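Local coordinates for 2-oxoglutarate dehydrogenase E3 component (Thermus thermophilus, PDB 2YQU), which probably catalyses the NAD(+)-dependent reoxidation of protein-bound dihydrolipoyl groups as an FAD-containing dihydrolipoamide dehydrogenase, at residues Asp302-Arg305 against His311-Ser314. Residues are numbered along the deposited sequence; the frame is centred on the assembly and turned at random.
With FAD (flavin-adenine dinucleotide), chain D; CO3 (carbonate ion), chain C.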
ATOM      1  N   ASP A 302     -11.107 -12.959 -20.088  1.00 13.49           N
ATOM      2  CA  ASP A 302     -12.202 -12.150 -20.585  1.00 13.94           C
ATOM      3  C   ASP A 302     -13.165 -12.894 -21.510  1.00 13.84           C
ATOM      4  O   ASP A 302     -14.269 -12.422 -21.724  1.00 14.63           O
ATOM      5  CB  ASP A 302     -11.672 -10.928 -21.349  1.00 13.58           C
ATOM      6  CG  ASP A 302     -11.143  -9.837 -20.451  1.00 14.92           C
ATOM      7  OD1 ASP A 302     -10.893  -8.725 -20.987  1.00 12.33           O
ATOM      8  OD2 ASP A 302     -10.939  -9.987 -19.229  1.00 13.84           O
ATOM      9  N   VAL A 303     -12.742 -14.020 -22.089  1.00 14.25           N
ATOM     10  CA  VAL A 303     -13.611 -14.774 -22.992  1.00 13.85           C
ATOM     11  C   VAL A 303     -14.640 -15.664 -22.266  1.00 13.72           C
ATOM     12  O   VAL A 303     -15.557 -16.168 -22.889  1.00 13.04           O
ATOM     13  CB  VAL A 303     -12.800 -15.614 -24.019  1.00 14.25           C
ATOM     14  CG1 VAL A 303     -12.371 -16.965 -23.443  1.00 14.10           C
ATOM     15  CG2 VAL A 303     -13.604 -15.803 -25.293  1.00 14.74           C
ATOM     16  N   VAL A 304     -14.489 -15.842 -20.956  1.00 13.67           N
ATOM     17  CA  VAL A 304     -15.448 -16.595 -20.156  1.00 13.37           C
ATOM     18  C   VAL A 304     -16.066 -15.699 -19.078  1.00 13.60           C
ATOM     19  O   VAL A 304     -15.690 -14.540 -18.930  1.00 13.34           O
ATOM     20  CB  VAL A 304     -14.811 -17.868 -19.513  1.00 12.99           C
ATOM     21  CG1 VAL A 304     -14.128 -18.720 -20.580  1.00 13.35           C
ATOM     22  CG2 VAL A 304     -13.833 -17.506 -18.423  1.00 13.93           C
ATOM     23  N   ARG A 305     -17.028 -16.247 -18.344  1.00 14.28           N
ATOM     24  CA  ARG A 305     -17.754 -15.503 -17.307  1.00 15.10           C
ATOM     25  C   ARG A 305     -16.822 -14.965 -16.226  1.00 15.39           C
ATOM     26  O   ARG A 305     -15.733 -15.491 -16.024  1.00 15.51           O
ATOM     27  CB  ARG A 305     -18.836 -16.382 -16.656  1.00 15.35           C
ATOM     28  CG  ARG A 305     -18.349 -17.373 -15.582  1.00 17.24           C
ATOM     29  CD  ARG A 305     -17.558 -18.547 -16.128  1.00 19.91           C
ATOM     30  NE  ARG A 305     -17.015 -19.405 -15.071  1.00 21.73           N
ATOM     31  CZ  ARG A 305     -15.828 -19.247 -14.495  1.00 20.82           C
ATOM     32  NH1 ARG A 305     -15.029 -18.238 -14.833  1.00 20.55           N
ATOM     33  NH2 ARG A 305     -15.437 -20.104 -13.564  1.00 22.21           N
ATOM     34  N   HIS A 311      -5.622  -9.976 -13.547  1.00 12.53           N
ATOM     35  CA  HIS A 311      -5.270 -10.972 -12.534  1.00 12.32           C
ATOM     36  C   HIS A 311      -6.319 -12.074 -12.353  1.00 11.81           C
ATOM     37  O   HIS A 311      -5.988 -13.151 -11.840  1.00 11.47           O
ATOM     38  CB  HIS A 311      -4.952 -10.298 -11.204  1.00 12.75           C
ATOM     39  CG  HIS A 311      -6.018  -9.372 -10.711  1.00 13.94           C
ATOM     40  ND1 HIS A 311      -5.996  -8.016 -10.952  1.00 17.55           N
ATOM     41  CD2 HIS A 311      -7.121  -9.600  -9.963  1.00 17.14           C
ATOM     42  CE1 HIS A 311      -7.037  -7.448 -10.364  1.00 16.31           C
ATOM     43  NE2 HIS A 311      -7.738  -8.388  -9.763  1.00 15.27           N
ATOM     44  N   LYS A 312      -7.565 -11.809 -12.758  1.00 11.21           N
ATOM     45  CA  LYS A 312      -8.597 -12.833 -12.814  1.00 11.54           C
ATOM     46  C   LYS A 312      -8.188 -13.798 -13.911  1.00 11.54           C
ATOM     47  O   LYS A 312      -8.186 -14.999 -13.708  1.00 11.64           O
ATOM     48  CB  LYS A 312      -9.972 -12.231 -13.137  1.00 11.71           C
ATOM     49  CG  LYS A 312     -11.106 -13.227 -13.175  1.00 11.32           C
ATOM     50  CD  LYS A 312     -11.314 -13.808 -14.549  1.00 12.19           C
ATOM     51  CE  LYS A 312     -12.773 -14.164 -14.787  1.00 11.84           C
ATOM     52  NZ  LYS A 312     -12.941 -14.798 -16.129  1.00 12.47           N
ATOM     53  N   ALA A 313      -7.821 -13.249 -15.061  1.00 12.09           N
ATOM     54  CA  ALA A 313      -7.433 -14.077 -16.208  1.00 12.24           C
ATOM     55  C   ALA A 313      -6.233 -14.956 -15.870  1.00 12.54           C
ATOM     56  O   ALA A 313      -6.234 -16.151 -16.178  1.00 13.22           O
ATOM     57  CB  ALA A 313      -7.113 -13.217 -17.409  1.00 12.10           C
ATOM     58  N   SER A 314      -5.211 -14.369 -15.245  1.00 12.59           N
ATOM     59  CA  SER A 314      -3.983 -15.084 -14.924  1.00 12.75           C
ATOM     60  C   SER A 314      -4.233 -16.171 -13.883  1.00 13.69           C
ATOM     61  O   SER A 314      -3.709 -17.264 -13.998  1.00 13.89           O
ATOM     62  CB  SER A 314      -2.888 -14.117 -14.459  1.00 13.00           C
ATOM     63  OG  SER A 314      -3.271 -13.429 -13.275  0.50  9.93           O
TER
HETATM   64  PA  FAD D1601      -6.248 -10.391 -23.512  1.00 14.89           P
HETATM   65  O1A FAD D1601      -7.180  -9.536 -24.286  1.00 14.95           O
HETATM   66  O2A FAD D1601      -5.314  -9.593 -22.593  1.00 16.29           O
HETATM   67  O5B FAD D1601      -5.422 -11.310 -24.530  1.00 16.44           O
HETATM   68  C5B FAD D1601      -6.087 -11.941 -25.597  1.00 15.84           C
HETATM   69  C4B FAD D1601      -5.088 -12.079 -26.725  1.00 16.54           C
HETATM   70  O4B FAD D1601      -5.579 -13.048 -27.628  1.00 15.82           O
HETATM   71  C3B FAD D1601      -4.905 -10.787 -27.518  1.00 16.43           C
HETATM   72  O3B FAD D1601      -3.550 -10.397 -27.505  1.00 18.40           O
HETATM   73  C2B FAD D1601      -5.358 -11.134 -28.923  1.00 17.07           C
HETATM   74  O2B FAD D1601      -4.540 -10.536 -29.904  1.00 17.80           O
HETATM   75  C1B FAD D1601      -5.252 -12.650 -28.941  1.00 16.43           C
HETATM   76  N9A FAD D1601      -6.161 -13.378 -29.832  1.00 15.67           N
HETATM   77  C8A FAD D1601      -7.531 -13.322 -29.883  1.00 16.35           C
HETATM   78  N7A FAD D1601      -7.966 -14.202 -30.803  1.00 15.77           N
HETATM   79  C5A FAD D1601      -6.890 -14.821 -31.343  1.00 15.76           C
HETATM   80  C6A FAD D1601      -6.751 -15.800 -32.323  1.00 16.54           C
HETATM   81  N6A FAD D1601      -7.792 -16.445 -32.844  1.00 17.13           N
HETATM   82  N1A FAD D1601      -5.483 -16.219 -32.633  1.00 16.57           N
HETATM   83  C2A FAD D1601      -4.363 -15.714 -32.021  1.00 17.84           C
HETATM   84  N3A FAD D1601      -4.510 -14.751 -31.045  1.00 17.71           N
HETATM   85  C4A FAD D1601      -5.753 -14.317 -30.732  1.00 17.23           C
HETATM   86  N1  FAD D1601      -7.453  -5.090 -15.975  1.00 13.87           N
HETATM   87  C2  FAD D1601      -6.943  -5.068 -14.694  1.00 15.26           C
HETATM   88  O2  FAD D1601      -6.980  -6.072 -13.975  1.00 15.30           O
HETATM   89  N3  FAD D1601      -6.386  -3.913 -14.206  1.00 14.21           N
HETATM   90  C4  FAD D1601      -6.340  -2.774 -14.978  1.00 14.06           C
HETATM   91  O4  FAD D1601      -5.660  -1.850 -14.565  1.00 14.73           O
HETATM   92  C4X FAD D1601      -6.845  -2.778 -16.278  1.00 14.85           C
HETATM   93  N5  FAD D1601      -6.800  -1.637 -17.063  1.00 15.70           N
HETATM   94  C5X FAD D1601      -7.311  -1.682 -18.358  1.00 16.28           C
HETATM   95  C6  FAD D1601      -7.267  -0.528 -19.146  1.00 14.37           C
HETATM   96  C7  FAD D1601      -7.778  -0.552 -20.452  1.00 15.29           C
HETATM   97  C7M FAD D1601      -7.618   0.678 -21.306  1.00 13.13           C
HETATM   98  C8  FAD D1601      -8.325  -1.725 -20.964  1.00 15.42           C
HETATM   99  C8M FAD D1601      -8.587  -1.880 -22.440  1.00 15.38           C
HETATM  100  C9  FAD D1601      -8.372  -2.874 -20.173  1.00 16.03           C
HETATM  101  C9A FAD D1601      -7.874  -2.857 -18.864  1.00 15.87           C
HETATM  102  N10 FAD D1601      -7.929  -3.998 -18.060  1.00 15.97           N
HETATM  103  C10 FAD D1601      -7.410  -3.951 -16.775  1.00 13.75           C
HETATM  104  C1' FAD D1601      -8.629  -5.261 -18.493  1.00 16.19           C
HETATM  105  C2' FAD D1601      -7.568  -6.249 -18.987  1.00 16.14           C
HETATM  106  O2' FAD D1601      -6.835  -5.696 -20.070  1.00 15.73           O
HETATM  107  C3' FAD D1601      -8.166  -7.602 -19.360  1.00 16.03           C
HETATM  108  O3' FAD D1601      -8.966  -8.078 -18.294  1.00 13.27           O
HETATM  109  C4' FAD D1601      -7.071  -8.627 -19.629  1.00 14.91           C
HETATM  110  O4' FAD D1601      -6.235  -8.191 -20.674  1.00 15.50           O
HETATM  111  C5' FAD D1601      -7.681  -9.999 -19.942  1.00 15.94           C
HETATM  112  O5' FAD D1601      -6.664 -10.920 -20.268  1.00 15.96           O
HETATM  113  P   FAD D1601      -6.953 -12.129 -21.287  1.00 14.53           P
HETATM  114  O1P FAD D1601      -5.742 -13.003 -21.358  1.00 15.86           O
HETATM  115  O2P FAD D1601      -8.260 -12.828 -20.959  1.00 16.19           O
HETATM  116  O3P FAD D1601      -7.177 -11.454 -22.735  1.00 15.22           O
HETATM  117  C   CO3 C1502      -1.124 -10.864 -13.990  1.00 33.43           C
HETATM  118  O1  CO3 C1502       0.090 -11.119 -14.415  1.00 33.43           O
HETATM  119  O2  CO3 C1502      -1.955 -10.230 -14.759  1.00 33.85           O
HETATM  120  O3  CO3 C1502      -1.528 -11.235 -12.805  1.00 32.74           O
HETATM  121  O   HOH W   1     -14.077 -12.417 -17.640  1.00 14.45           O
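In the FAD-binding domain of this disulphide oxidoreductase, the loop carrying the cofactor-binding aspartate is tied to the following helix by a 2.9 Å hydrogen bond from Lys312 NZ to Arg305 O, the donor standing 35° out of the carbonyl plane. CG of Lys312 lies anti to the backbone N (chi1 -178°), and bends at chi2 and chi3 bring NZ within 3.7 Å of Val304 CG2, a van der Waals contact. A water 3.0 Å from Lys312 NZ accepts from it and lies within bonding distance of Val304 O, one of several competing acceptors. The ammonium group also bonds to Gly301 O and forms a salt bridge with Glu316, so four oxygen acceptors surround its three buried N-H groups. Arg305 NH1 lies 4.2 Å from Lys312 NZ, which sits at the edge of the guanidinium; Glu316, salt-bridged to both, probably offsets their like charges.

At the start of the loop, Asp302 grips FAD twice: its backbone N donates to phosphate oxygen O2P at 3.0 Å, and OD2 accepts from ribityl O3' at 2.9 Å. Ser139 holds the other carboxylate oxygen, OD1. From the helix, Ala313 CB packs against FAD O5' at 3.7 Å. The contact thus joins the loop leaving strand 297-299, at the edge, within this chain, of the parallel sheet holding 2-7 and 27-31, to the first turn of helix 310-326, both lining the FAD pocket.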